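Local coordinates for putative aldolase (Bacteroides vulgatus ATCC 8482, PDB 3DXI), which is a putative aldolase of unknown function, built as a TIM barrel of the HMGL-like family, at residues T259-L262 / E263-W267; G252-I255 / T256-P260; T60-S63 / V64-L68; D27-I30 / L31-E35; N203-T206 / A207-G211. All blocks are in the same frame, centred on the assembly; numbering follows the deposited sequence.

Interaction 1 of 5, residues T259-L262 / E263-W267; sequences TPLL and EKYQW
Leu262 and Trp267 make the tight part of this contact, at the point where helix 248-265 ends and the chain turns back under its last turn. The leucine lays CD1 over one face of the indole, 3.7 Å from the centroid of the five-membered ring and 20° off its normal, a CH-pi contact. The two side chains cross at about a right angle. Trp267 gets there through a chi1 of 41°, which sets CG between its own backbone N and carbonyl carbon and turns the indole back toward the helix; CH2 then lies 3.4 Å from Leu262 CA. Leu261 meets the same ring system at its edge, CB in the indole plane, and its CD2 sits in the plane of the Tyr265 ring, 3.7 Å from CE2, the two side chains running alongside each other. Behind these groups the helix closes with Tyr265 N on Leu261 O at 2.8 Å, almost straight, and Gln266 N on Leu262 O at 2.7 Å, more bent. Gln266 then leaves helical geometry with a positive phi of 42°.

The solvent side is looser. Glu263 crosses Thr259 with its carboxylate 3.6 Å from the methyl, OE2 to CG2, while Pro260 and Lys264 are exposed. Thr259 OG1 turns back to Ile255 O. On the inner side, Tyr16 meets the rings of both Tyr265 and Trp267, Trp267 NE1 bonds to Thr220 O, and Leu261 packs on Thr17 and Phe21, so the helix end is set against the loop between helices 9-13 and 23-34 and the one after strand 214-217.

Interaction 2 of 5, residues G252-I255 / T256-P260; sequences GNII and TTFTP
Ile254 and Phe258, one turn apart on helix 248-265, point the same way from the last long helix packed around this TIM barrel. Their apolar contact is a light one: Ile254 CD1 lies 3.9 Å from Phe258 CE2. Ile254 reaches out with CG1 opposite its backbone N, chi1 -168°, and its CD1 also comes within 4.1 Å of Thr257 OG1. The phenyl ring turns its edge to the helix, with Ile254 O near the ring plane and 3.3 Å from CD2. Both side chains pack against the neighbouring helix 23-34, Ile254 on Ala32 and Phe258 on Ile25 and Tyr29. On another side of the helix, Ile255 packs on Leu271 of the second subunit.

Among the backbone bonds, Thr256 N to Gly252 O and Thr257 N to Asn253 O are regular helical links. One residue later the pattern slackens: Phe258 N has two weak partners, Ile254 O and Ile255 O, just ahead of Pro260, whose ring nitrogen has no proton to give and where the helix kinks.

The third group is made by threonine hydroxyls folded back on the helix. Thr256 OG1 stands 3.1 Å from Gly252 O, though that proton has a second acceptor within reach. The clearer case is Thr259, whose chi1 of -70° sets OG1 beside its own backbone N and so over the preceding turn. There it gives its proton to Ile255 O at 2.9 Å, from above the carbonyl plane and 46° out of it.

Interaction 3 of 5, residues T60-S63 / V64-L68; sequences TPVS and VLKHL
Pro61 O takes two protons from the first turn of helix 62-71. Leu65 N gives the stronger bond, 3.1 Å long, nearly straight at 164° and in the carbonyl plane; Val64 N adds a weak one at a poorer angle. Next along, Val62 O accepts from Lys66 N at 2.9 Å. Pro61 sits at the N-cap position but has no side-chain acceptor to offer. Its ring instead packs on the helix, Pro61 CG 3.5 Å from Val64 CG2.

Before the proline, Thr60 leaves the preceding helix with a positive phi. Its polar atoms are taken care of outside the turn: OG1 is hydrogen-bonded to Tyr45 O, and the carbonyl receives Arg46 NH1. The Thr60 methyl faces Leu65, the two side chains crossing at about a right angle. Thr60 CG2 and Leu65 CD2 are 3.4 Å apart, tighter than normal carbon packing.

On the outer side Lys66 stretches its aliphatic chain past Val62, Lys66 CE 3.6 Å from Val62 CG1, and carries its ammonium group on beyond the valine. His67 swings away from the turn, its CG opposite the backbone N at a chi1 of 173°, and NE2 pairs with Asp27 OD1 on helix 23-34. Leu65 packs on Ile97 and Val101, Leu68 on Val43 of strand 40-45 and on helix 23-34. The proline at the N-cap thus opens the helix of a beta-alpha-beta crossover of the TIM barrel, between strands 40-45 and 75-81.

Interaction 4 of 5, residues D27-I30 / L31-E35; sequences DAYI and LAMNE
Met33, modelled as selenomethionine, folds over the ring of Tyr29 one helical turn before it. Its CG sits above one face, 3.8 Å from the ring centroid and 18° off the normal, in a CH-pi contact. The selenium follows obliquely at 4.5 Å from the centroid, a Met-aromatic contact. Bends at chi2 (-57°) and chi3 keep the chain curled against the ring, so CE also stays close, 3.9 Å from Tyr29 CE1. The phenol end is held as well, by OH to Asp7 OD1.

The backbone bonds are those of a regular helix up to Met33 N on Tyr29 O, at 3.0 Å and almost straight. The next, Asn34 N to Ile30 O, stretches to 3.3 Å as the helix runs out.

A water bridges that last turn, donating to Ile30 O at 2.9 Å and to Asn34 OD1 at 2.7 Å. Ile30 O thus accepts from both water and amide. The Asn34 side chain is further fixed by Thr73 N on OD1 and by its own ND2 on Ile71 O. These bonds tie the end of helix 23-34 to the end of helix 62-71 and the residues just after it, two neighbours in the ring of helices around the strands of a TIM barrel.

Interaction 5 of 5, residues N203-T206 / A207-G211; sequences NSIT and AIDDG
Thr206 and Ile205 on one turn, with Ala207 beginning the next, have the most surface buried here. Ile205 works in two directions. Its CD1 approaches Ile208 CD1 at 4.2 Å, a loose touch between side chains set at a slant to each other, while the side chain lies beside that of Asp209, Ile205 CG2 (opposite the backbone N at a chi1 of -62°) 3.7 Å from Asp209 OD2. Both isoleucines continue onto helix 231-241, meeting Leu238 together. The carboxylate of Asp209 has its polar partner in His242 NE2, on OD1. Under these side chains Asp209 N binds Ile205 O at 2.9 Å, close to straight.

Ala207 turns its methyl back over the carbonyls of the previous turn, CB 3.5 Å from Ser204 O, and beyond the helix it packs on Ile212. Helix 200-209 is the crossover of a beta-alpha-beta unit between strands 189-192 and 214-217 of the TIM barrel, and it finishes in a Schellman motif: Ile212 N reaches Ala207 O, Gly211 N reaches Ile208 O at 3.0 Å, and Gly211 takes the positive phi of 81° in the C-prime place.

Thr206 lies on the side toward helix 171-184, packing on Pro171 and Lys175. Its hydroxyl returns to Ile202 O in the preceding turn. Thr206 O receives a weak bond from Asp210 N, 3.3 Å long and bent to 125°, and the Asp210 carboxylate forms a salt bridge through OD2 with Lys175 NZ.

How the interactions relate
Interactions 3, 4 and 2 form a continuous row on one side of the barrel. Interaction 4 lies in the middle: His67 NE2 of interaction 3 reaches Asp27 OD1 at 2.7 Å, a probable hydrogen bond, and Leu68 CD2 packs 3.5 Å from Ile30 CG1. Against interaction 2, Ile254 CD1 comes 3.5 Å from Tyr29 CA, and Phe258 CE2 4.0 Å from Tyr29 CD1. Interaction 1 continues helix 248-265 from interaction 2, sharing Thr259 and Pro260, with centres 10 Å apart. Interaction 5 stands apart: its centre is 34 Å from that of interaction 3, across the chain's centre, and its nearest atoms lie about 15 Å from interaction 1.

Interaction 1 of 5, residues T259-L262 / E263-W267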
loop_
_atom_site.group_PDB
_atom_site.type_symbol
_atom_site.label_atom_id
_atom_site.label_comp_id
_atom_site.label_asym_id
_atom_site.label_seq_id
_atom_site.Cartn_x
_atom_site.Cartn_y
_atom_site.Cartn_z
ATOM N N THR A 259 -13.407 -12.962 3.578
ATOM C CA THR A 259 -12.451 -13.570 2.662
ATOM C C THR A 259 -13.065 -14.306 1.468
ATOM O O THR A 259 -12.505 -14.272 0.372
ATOM C CB THR A 259 -11.462 -14.466 3.442
ATOM O OG1 THR A 259 -10.600 -13.622 4.220
ATOM C CG2 THR A 259 -10.608 -15.312 2.501
ATOM N N PRO A 260 -14.206 -14.995 1.653
ATOM C CA PRO A 260 -14.772 -15.670 0.478
ATOM C C PRO A 260 -15.140 -14.655 -0.609
ATOM O O PRO A 260 -14.921 -14.892 -1.795
ATOM C CB PRO A 260 -15.994 -16.387 1.051
ATOM C CG PRO A 260 -15.512 -16.794 2.406
ATOM C CD PRO A 260 -14.793 -15.536 2.894
ATOM N N LEU A 261 -15.696 -13.517 -0.204
ATOM C CA LEU A 261 -16.063 -12.478 -1.164
ATOM C C LEU A 261 -14.828 -11.856 -1.815
ATOM O O LEU A 261 -14.839 -11.533 -3.005
ATOM C CB LEU A 261 -16.901 -11.400 -0.480
ATOM C CG LEU A 261 -18.342 -11.830 -0.197
ATOM C CD1 LEU A 261 -18.995 -10.842 0.755
ATOM C CD2 LEU A 261 -19.113 -11.927 -1.511
ATOM N N LEU A 262 -13.763 -11.692 -1.035
ATOM C CA LEU A 262 -12.520 -11.135 -1.553
ATOM C C LEU A 262 -11.893 -12.058 -2.603
ATOM O O LEU A 262 -11.372 -11.602 -3.621
ATOM C CB LEU A 262 -11.525 -10.916 -0.410
ATOM C CG LEU A 262 -10.087 -10.598 -0.835
ATOM C CD1 LEU A 262 -10.068 -9.317 -1.652
ATOM C CD2 LEU A 262 -9.194 -10.469 0.400
ATOM N N GLU A 263 -11.935 -13.361 -2.360
ATOM C CA GLU A 263 -11.348 -14.296 -3.311
ATOM C C GLU A 263 -12.168 -14.333 -4.593
ATOM O O GLU A 263 -11.641 -14.596 -5.669
ATOM C CB GLU A 263 -11.241 -15.684 -2.676
ATOM C CG GLU A 263 -10.468 -15.644 -1.360
ATOM C CD GLU A 263 -10.302 -17.003 -0.717
ATOM O OE1 GLU A 263 -11.260 -17.803 -0.753
ATOM O OE2 GLU A 263 -9.215 -17.263 -0.155
ATOM N N LYS A 264 -13.458 -14.039 -4.481
ATOM C CA LYS A 264 -14.327 -14.026 -5.645
ATOM C C LYS A 264 -14.232 -12.719 -6.440
ATOM O O LYS A 264 -14.064 -12.742 -7.657
ATOM C CB LYS A 264 -15.784 -14.237 -5.231
ATOM C CG LYS A 264 -16.741 -14.141 -6.407
ATOM C CD LYS A 264 -18.177 -14.335 -5.994
ATOM C CE LYS A 264 -19.061 -14.473 -7.222
ATOM N NZ LYS A 264 -18.654 -15.644 -8.051
ATOM N N TYR A 265 -14.326 -11.587 -5.745
ATOM C CA TYR A 265 -14.309 -10.279 -6.400
ATOM C C TYR A 265 -12.956 -9.587 -6.494
ATOM O O TYR A 265 -12.752 -8.717 -7.342
ATOM C CB TYR A 265 -15.328 -9.369 -5.716
ATOM C CG TYR A 265 -16.740 -9.865 -5.902
ATOM C CD1 TYR A 265 -17.312 -9.921 -7.175
ATOM C CD2 TYR A 265 -17.498 -10.314 -4.820
ATOM C CE1 TYR A 265 -18.601 -10.416 -7.366
ATOM C CE2 TYR A 265 -18.794 -10.812 -5.003
ATOM C CZ TYR A 265 -19.333 -10.859 -6.281
ATOM O OH TYR A 265 -20.596 -11.361 -6.486
ATOM N N GLN A 266 -12.044 -9.973 -5.613
ATOM C CA GLN A 266 -10.692 -9.437 -5.598
ATOM C C GLN A 266 -10.511 -7.936 -5.805
ATOM O O GLN A 266 -9.886 -7.512 -6.785
ATOM C CB GLN A 266 -9.849 -10.168 -6.637
ATOM C CG GLN A 266 -9.834 -11.667 -6.472
ATOM C CD GLN A 266 -8.728 -12.297 -7.272
ATOM O OE1 GLN A 266 -7.552 -12.195 -6.914
ATOM N NE2 GLN A 266 -9.090 -12.933 -8.381
ATOM N N TRP A 267 -11.046 -7.127 -4.898
ATOM C CA TRP A 267 -10.859 -5.685 -5.014
ATOM C C TRP A 267 -9.393 -5.434 -4.676
ATOM O O TRP A 267 -8.748 -6.271 -4.051
ATOM C CB TRP A 267 -11.778 -4.943 -4.043
ATOM C CG TRP A 267 -11.864 -5.593 -2.701
ATOM C CD1 TRP A 267 -11.031 -5.399 -1.640
ATOM C CD2 TRP A 267 -12.842 -6.553 -2.277
ATOM N NE1 TRP A 267 -11.431 -6.174 -0.575
ATOM C CE2 TRP A 267 -12.539 -6.893 -0.941
ATOM C CE3 TRP A 267 -13.943 -7.160 -2.898
ATOM C CZ2 TRP A 267 -13.297 -7.812 -0.209
ATOM C CZ3 TRP A 267 -14.702 -8.082 -2.165
ATOM C CH2 TRP A 267 -14.371 -8.394 -0.837
#

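Interaction 2 of 5, residues G252-I255 / T256-P260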
loop_
_atom_site.group_PDB
_atom_site.type_symbol
_atom_site.label_atom_id
_atom_site.label_comp_id
_atom_site.label_asym_id
_atom_site.label_seq_id
_atom_site.Cartn_x
_atom_site.Cartn_y
_atom_site.Cartn_z
ATOM N N GLY A 252 -8.937 -10.604 13.047
ATOM C CA GLY A 252 -8.638 -11.712 12.158
ATOM C C GLY A 252 -9.892 -12.475 11.763
ATOM O O GLY A 252 -10.035 -12.897 10.613
ATOM N N ASN A 253 -10.809 -12.660 12.709
ATOM C CA ASN A 253 -12.038 -13.379 12.411
ATOM C C ASN A 253 -12.949 -12.625 11.448
ATOM O O ASN A 253 -13.568 -13.235 10.578
ATOM C CB ASN A 253 -12.813 -13.705 13.690
ATOM C CG ASN A 253 -12.080 -14.694 14.582
ATOM O OD1 ASN A 253 -11.271 -15.494 14.105
ATOM N ND2 ASN A 253 -12.366 -14.651 15.880
ATOM N N ILE A 254 -13.037 -11.306 11.591
ATOM C CA ILE A 254 -13.904 -10.549 10.704
ATOM C C ILE A 254 -13.295 -10.490 9.301
ATOM O O ILE A 254 -14.015 -10.413 8.307
ATOM C CB ILE A 254 -14.199 -9.123 11.262
ATOM C CG1 ILE A 254 -15.341 -8.486 10.463
ATOM C CG2 ILE A 254 -12.959 -8.241 11.196
ATOM C CD1 ILE A 254 -16.636 -9.293 10.488
ATOM N N ILE A 255 -11.969 -10.546 9.219
ATOM C CA ILE A 255 -11.303 -10.551 7.922
ATOM C C ILE A 255 -11.683 -11.864 7.239
ATOM O O ILE A 255 -12.029 -11.887 6.056
ATOM C CB ILE A 255 -9.762 -10.494 8.068
ATOM C CG1 ILE A 255 -9.326 -9.077 8.465
ATOM C CG2 ILE A 255 -9.097 -10.945 6.766
ATOM C CD1 ILE A 255 -7.846 -8.955 8.758
ATOM N N THR A 256 -11.619 -12.953 8.001
ATOM C CA THR A 256 -11.962 -14.274 7.479
ATOM C C THR A 256 -13.404 -14.313 6.979
ATOM O O THR A 256 -13.691 -14.945 5.967
ATOM C CB THR A 256 -11.776 -15.370 8.551
ATOM O OG1 THR A 256 -10.387 -15.477 8.886
ATOM C CG2 THR A 256 -12.275 -16.714 8.034
ATOM N N THR A 257 -14.303 -13.636 7.686
ATOM C CA THR A 257 -15.702 -13.593 7.288
ATOM C C THR A 257 -15.831 -13.050 5.859
ATOM O O THR A 257 -16.585 -13.587 5.045
ATOM C CB THR A 257 -16.532 -12.691 8.238
ATOM O OG1 THR A 257 -16.540 -13.253 9.554
ATOM C CG2 THR A 257 -17.973 -12.582 7.753
ATOM N N PHE A 258 -15.068 -11.999 5.558
ATOM C CA PHE A 258 -15.111 -11.353 4.248
ATOM C C PHE A 258 -14.168 -11.933 3.203
ATOM O O PHE A 258 -14.144 -11.466 2.060
ATOM C CB PHE A 258 -14.832 -9.856 4.419
ATOM C CG PHE A 258 -16.005 -9.082 4.956
ATOM C CD1 PHE A 258 -17.003 -8.626 4.097
ATOM C CD2 PHE A 258 -16.136 -8.844 6.320
ATOM C CE1 PHE A 258 -18.118 -7.943 4.590
ATOM C CE2 PHE A 258 -17.249 -8.160 6.827
ATOM C CZ PHE A 258 -18.241 -7.709 5.960
ATOM N N THR A 259 -13.407 -12.962 3.578
ATOM C CA THR A 259 -12.451 -13.570 2.662
ATOM C C THR A 259 -13.065 -14.306 1.468
ATOM O O THR A 259 -12.505 -14.272 0.372
ATOM C CB THR A 259 -11.462 -14.466 3.442
ATOM O OG1 THR A 259 -10.600 -13.622 4.220
ATOM C CG2 THR A 259 -10.608 -15.312 2.501
ATOM N N PRO A 260 -14.206 -14.995 1.653
ATOM C CA PRO A 260 -14.772 -15.670 0.478
ATOM C C PRO A 260 -15.140 -14.655 -0.609
ATOM O O PRO A 260 -14.921 -14.892 -1.795
ATOM C CB PRO A 260 -15.994 -16.387 1.051
ATOM C CG PRO A 260 -15.512 -16.794 2.406
ATOM C CD PRO A 260 -14.793 -15.536 2.894
#

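Interaction 3 of 5, residues T60-S63 / V64-L68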
loop_
_atom_site.group_PDB
_atom_site.type_symbol
_atom_site.label_atom_id
_atom_site.label_comp_id
_atom_site.label_asym_id
_atom_site.label_seq_id
_atom_site.Cartn_x
_atom_site.Cartn_y
_atom_site.Cartn_z
ATOM N N THR A 60 -31.555 -0.279 2.743
ATOM C CA THR A 60 -31.462 -0.388 4.199
ATOM C C THR A 60 -32.820 -0.166 4.881
ATOM O O THR A 60 -33.049 0.841 5.551
ATOM C CB THR A 60 -30.424 0.609 4.762
ATOM O OG1 THR A 60 -29.250 0.588 3.939
ATOM C CG2 THR A 60 -30.010 0.209 6.188
ATOM N N PRO A 61 -33.743 -1.127 4.720
ATOM C CA PRO A 61 -35.082 -1.042 5.310
ATOM C C PRO A 61 -35.102 -0.938 6.835
ATOM O O PRO A 61 -34.155 -1.335 7.513
ATOM C CB PRO A 61 -35.758 -2.320 4.807
ATOM C CG PRO A 61 -34.623 -3.273 4.692
ATOM C CD PRO A 61 -33.553 -2.424 4.047
ATOM N N VAL A 62 -36.199 -0.401 7.362
ATOM C CA VAL A 62 -36.384 -0.244 8.799
ATOM C C VAL A 62 -36.206 -1.557 9.561
ATOM O O VAL A 62 -35.542 -1.592 10.593
ATOM C CB VAL A 62 -37.791 0.325 9.105
ATOM C CG1 VAL A 62 -38.067 0.284 10.605
ATOM C CG2 VAL A 62 -37.890 1.748 8.584
ATOM N N SER A 63 -36.801 -2.636 9.054
ATOM C CA SER A 63 -36.697 -3.930 9.713
ATOM C C SER A 63 -35.238 -4.286 9.989
ATOM O O SER A 63 -34.906 -4.759 11.074
ATOM C CB SER A 63 -37.360 -5.024 8.865
ATOM O OG SER A 63 -36.778 -5.116 7.572
ATOM N N VAL A 64 -34.366 -4.049 9.015
ATOM C CA VAL A 64 -32.949 -4.348 9.186
ATOM C C VAL A 64 -32.305 -3.418 10.215
ATOM O O VAL A 64 -31.550 -3.860 11.080
ATOM C CB VAL A 64 -32.187 -4.226 7.845
ATOM C CG1 VAL A 64 -30.684 -4.392 8.076
ATOM C CG2 VAL A 64 -32.686 -5.284 6.870
ATOM N N LEU A 65 -32.616 -2.130 10.128
ATOM C CA LEU A 65 -32.053 -1.157 11.053
ATOM C C LEU A 65 -32.436 -1.411 12.516
ATOM O O LEU A 65 -31.634 -1.164 13.416
ATOM C CB LEU A 65 -32.451 0.266 10.627
ATOM C CG LEU A 65 -31.784 0.736 9.324
ATOM C CD1 LEU A 65 -32.379 2.047 8.870
ATOM C CD2 LEU A 65 -30.279 0.873 9.539
ATOM N N LYS A 66 -33.647 -1.903 12.757
ATOM C CA LYS A 66 -34.079 -2.188 14.123
ATOM C C LYS A 66 -33.218 -3.294 14.725
ATOM O O LYS A 66 -32.865 -3.248 15.905
ATOM C CB LYS A 66 -35.543 -2.628 14.153
ATOM C CG LYS A 66 -36.540 -1.511 13.950
ATOM C CD LYS A 66 -37.960 -2.056 14.017
ATOM C CE LYS A 66 -38.983 -0.941 13.890
ATOM N NZ LYS A 66 -40.368 -1.478 13.973
ATOM N N HIS A 67 -32.900 -4.292 13.906
ATOM C CA HIS A 67 -32.069 -5.414 14.325
ATOM C C HIS A 67 -30.641 -4.940 14.609
ATOM O O HIS A 67 -30.078 -5.217 15.669
ATOM C CB HIS A 67 -32.057 -6.481 13.225
ATOM C CG HIS A 67 -31.109 -7.609 13.484
ATOM N ND1 HIS A 67 -31.211 -8.428 14.587
ATOM C CD2 HIS A 67 -30.044 -8.058 12.777
ATOM C CE1 HIS A 67 -30.249 -9.334 14.550
ATOM N NE2 HIS A 67 -29.527 -9.131 13.462
ATOM N N LEU A 68 -30.057 -4.224 13.656
ATOM C CA LEU A 68 -28.697 -3.713 13.809
ATOM C C LEU A 68 -28.589 -2.790 15.021
ATOM O O LEU A 68 -27.618 -2.852 15.777
ATOM C CB LEU A 68 -28.269 -2.953 12.549
ATOM C CG LEU A 68 -28.287 -3.733 11.228
ATOM C CD1 LEU A 68 -27.682 -2.866 10.132
ATOM C CD2 LEU A 68 -27.501 -5.038 11.365
#

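Interaction 4 of 5, residues D27-I30 / L31-E35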
loop_
_atom_site.group_PDB
_atom_site.type_symbol
_atom_site.label_atom_id
_atom_site.label_comp_id
_atom_site.label_asym_id
_atom_site.label_seq_id
_atom_site.Cartn_x
_atom_site.Cartn_y
_atom_site.Cartn_z
ATOM N N ASP A 27 -24.500 -10.139 10.780
ATOM C CA ASP A 27 -24.388 -10.273 12.230
ATOM C C ASP A 27 -22.940 -10.388 12.690
ATOM O O ASP A 27 -22.557 -9.791 13.698
ATOM C CB ASP A 27 -25.174 -11.486 12.735
ATOM C CG ASP A 27 -26.670 -11.238 12.764
ATOM O OD1 ASP A 27 -27.078 -10.067 12.660
ATOM O OD2 ASP A 27 -27.438 -12.212 12.902
ATOM N N ALA A 28 -22.144 -11.176 11.974
ATOM C CA ALA A 28 -20.737 -11.330 12.319
ATOM C C ALA A 28 -20.076 -9.946 12.260
ATOM O O ALA A 28 -19.323 -9.562 13.160
ATOM C CB ALA A 28 -20.061 -12.285 11.340
ATOM N N TYR A 29 -20.370 -9.201 11.196
ATOM C CA TYR A 29 -19.822 -7.853 11.022
ATOM C C TYR A 29 -20.214 -6.947 12.193
ATOM O O TYR A 29 -19.349 -6.414 12.882
ATOM C CB TYR A 29 -20.316 -7.232 9.705
ATOM C CG TYR A 29 -20.000 -5.750 9.559
ATOM C CD1 TYR A 29 -18.701 -5.311 9.297
ATOM C CD2 TYR A 29 -21.005 -4.788 9.701
ATOM C CE1 TYR A 29 -18.406 -3.952 9.180
ATOM C CE2 TYR A 29 -20.723 -3.426 9.585
ATOM C CZ TYR A 29 -19.425 -3.013 9.325
ATOM O OH TYR A 29 -19.150 -1.674 9.199
ATOM N N ILE A 30 -21.514 -6.782 12.424
ATOM C CA ILE A 30 -21.990 -5.925 13.510
ATOM C C ILE A 30 -21.380 -6.286 14.866
ATOM O O ILE A 30 -20.967 -5.402 15.619
ATOM C CB ILE A 30 -23.532 -5.968 13.624
ATOM C CG1 ILE A 30 -24.175 -5.403 12.349
ATOM C CG2 ILE A 30 -23.989 -5.175 14.843
ATOM C CD1 ILE A 30 -23.983 -3.896 12.153
ATOM N N LEU A 31 -21.313 -7.575 15.179
ATOM C CA LEU A 31 -20.751 -8.000 16.459
ATOM C C LEU A 31 -19.242 -7.769 16.556
ATOM O O LEU A 31 -18.724 -7.450 17.627
ATOM C CB LEU A 31 -21.083 -9.471 16.726
ATOM C CG LEU A 31 -22.582 -9.726 16.925
ATOM C CD1 LEU A 31 -22.848 -11.218 17.039
ATOM C CD2 LEU A 31 -23.066 -8.993 18.170
ATOM N N ALA A 32 -18.536 -7.927 15.440
ATOM C CA ALA A 32 -17.095 -7.699 15.436
ATOM C C ALA A 32 -16.835 -6.215 15.685
ATOM O O ALA A 32 -15.925 -5.853 16.422
ATOM C CB ALA A 32 -16.496 -8.110 14.096
HETATM N N MSE A 33 -17.642 -5.361 15.064
HETATM C CA MSE A 33 -17.485 -3.924 15.229
HETATM C C MSE A 33 -17.676 -3.517 16.693
HETATM O O MSE A 33 -17.113 -2.521 17.143
HETATM C CB MSE A 33 -18.478 -3.175 14.339
HETATM C CG MSE A 33 -18.262 -3.376 12.842
HETATM SE SE MSE A 33 -16.477 -2.888 12.217
HETATM C CE MSE A 33 -15.772 -4.676 11.961
ATOM N N ASN A 34 -18.475 -4.283 17.432
ATOM C CA ASN A 34 -18.693 -3.988 18.846
ATOM C C ASN A 34 -17.383 -4.159 19.618
ATOM O O ASN A 34 -17.137 -3.455 20.596
ATOM C CB ASN A 34 -19.732 -4.932 19.471
ATOM C CG ASN A 34 -21.163 -4.516 19.184
ATOM O OD1 ASN A 34 -21.418 -3.426 18.675
ATOM N ND2 ASN A 34 -22.110 -5.385 19.529
ATOM N N GLU A 35 -16.545 -5.095 19.178
ATOM C CA GLU A 35 -15.289 -5.363 19.874
ATOM C C GLU A 35 -14.040 -4.776 19.237
ATOM O O GLU A 35 -12.924 -5.161 19.588
ATOM C CB GLU A 35 -15.101 -6.871 20.056
ATOM C CG GLU A 35 -16.196 -7.522 20.884
ATOM C CD GLU A 35 -15.849 -8.934 21.312
ATOM O OE1 GLU A 35 -14.982 -9.088 22.201
ATOM O OE2 GLU A 35 -16.439 -9.887 20.757
HETATM O O HOH W 1 -21.481 -2.582 16.129
#

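Interaction 5 of 5, residues N203-T206 / A207-G211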
loop_
_atom_site.group_PDB
_atom_site.type_symbol
_atom_site.label_atom_id
_atom_site.label_comp_id
_atom_site.label_asym_id
_atom_site.label_seq_id
_atom_site.Cartn_x
_atom_site.Cartn_y
_atom_site.Cartn_z
ATOM N N ASN A 203 -1.641 8.474 4.090
ATOM C CA ASN A 203 -2.416 9.713 3.998
ATOM C C ASN A 203 -3.246 9.855 5.281
ATOM O O ASN A 203 -3.339 10.937 5.857
ATOM C CB ASN A 203 -3.380 9.702 2.804
ATOM C CG ASN A 203 -2.692 9.961 1.477
ATOM O OD1 ASN A 203 -1.658 10.620 1.414
ATOM N ND2 ASN A 203 -3.287 9.464 0.401
ATOM N N SER A 204 -3.855 8.754 5.716
ATOM C CA SER A 204 -4.684 8.763 6.921
ATOM C C SER A 204 -3.863 9.069 8.175
ATOM O O SER A 204 -4.269 9.875 9.010
ATOM C CB SER A 204 -5.411 7.422 7.074
ATOM O OG SER A 204 -6.197 7.137 5.923
ATOM N N ILE A 205 -2.706 8.436 8.308
ATOM C CA ILE A 205 -1.859 8.691 9.462
ATOM C C ILE A 205 -1.414 10.156 9.460
ATOM O O ILE A 205 -1.309 10.784 10.514
ATOM C CB ILE A 205 -0.617 7.768 9.459
ATOM C CG1 ILE A 205 -1.057 6.303 9.534
ATOM C CG2 ILE A 205 0.295 8.103 10.642
ATOM C CD1 ILE A 205 -1.874 5.960 10.775
ATOM N N THR A 206 -1.165 10.698 8.270
ATOM C CA THR A 206 -0.735 12.087 8.121
ATOM C C THR A 206 -1.833 13.023 8.630
ATOM O O THR A 206 -1.558 13.998 9.335
ATOM C CB THR A 206 -0.414 12.415 6.636
ATOM O OG1 THR A 206 0.700 11.625 6.202
ATOM C CG2 THR A 206 -0.073 13.886 6.470
ATOM N N ALA A 207 -3.077 12.708 8.279
ATOM C CA ALA A 207 -4.223 13.497 8.705
ATOM C C ALA A 207 -4.407 13.343 10.214
ATOM O O ALA A 207 -4.619 14.331 10.933
ATOM C CB ALA A 207 -5.482 13.040 7.963
ATOM N N ILE A 208 -4.313 12.107 10.693
ATOM C CA ILE A 208 -4.466 11.835 12.119
ATOM C C ILE A 208 -3.469 12.660 12.941
ATOM O O ILE A 208 -3.850 13.327 13.911
ATOM C CB ILE A 208 -4.268 10.323 12.436
ATOM C CG1 ILE A 208 -5.450 9.518 11.874
ATOM C CG2 ILE A 208 -4.150 10.106 13.949
ATOM C CD1 ILE A 208 -5.327 8.001 12.001
ATOM N N ASP A 209 -2.199 12.629 12.548
ATOM C CA ASP A 209 -1.181 13.375 13.278
ATOM C C ASP A 209 -1.370 14.890 13.207
ATOM O O ASP A 209 -0.792 15.620 14.006
ATOM C CB ASP A 209 0.221 12.981 12.806
ATOM C CG ASP A 209 0.582 11.550 13.192
ATOM O OD1 ASP A 209 -0.066 11.001 14.114
ATOM O OD2 ASP A 209 1.519 10.975 12.587
ATOM N N ASP A 210 -2.177 15.362 12.261
ATOM C CA ASP A 210 -2.451 16.793 12.154
ATOM C C ASP A 210 -3.783 17.161 12.815
ATOM O O ASP A 210 -4.351 18.221 12.542
ATOM C CB ASP A 210 -2.472 17.247 10.690
ATOM C CG ASP A 210 -1.093 17.591 10.166
ATOM O OD1 ASP A 210 -0.115 17.511 10.942
ATOM O OD2 ASP A 210 -0.989 17.949 8.974
ATOM N N GLY A 211 -4.285 16.271 13.665
ATOM C CA GLY A 211 -5.524 16.531 14.377
ATOM C C GLY A 211 -6.856 16.291 13.683
ATOM O O GLY A 211 -7.875 16.810 14.137
#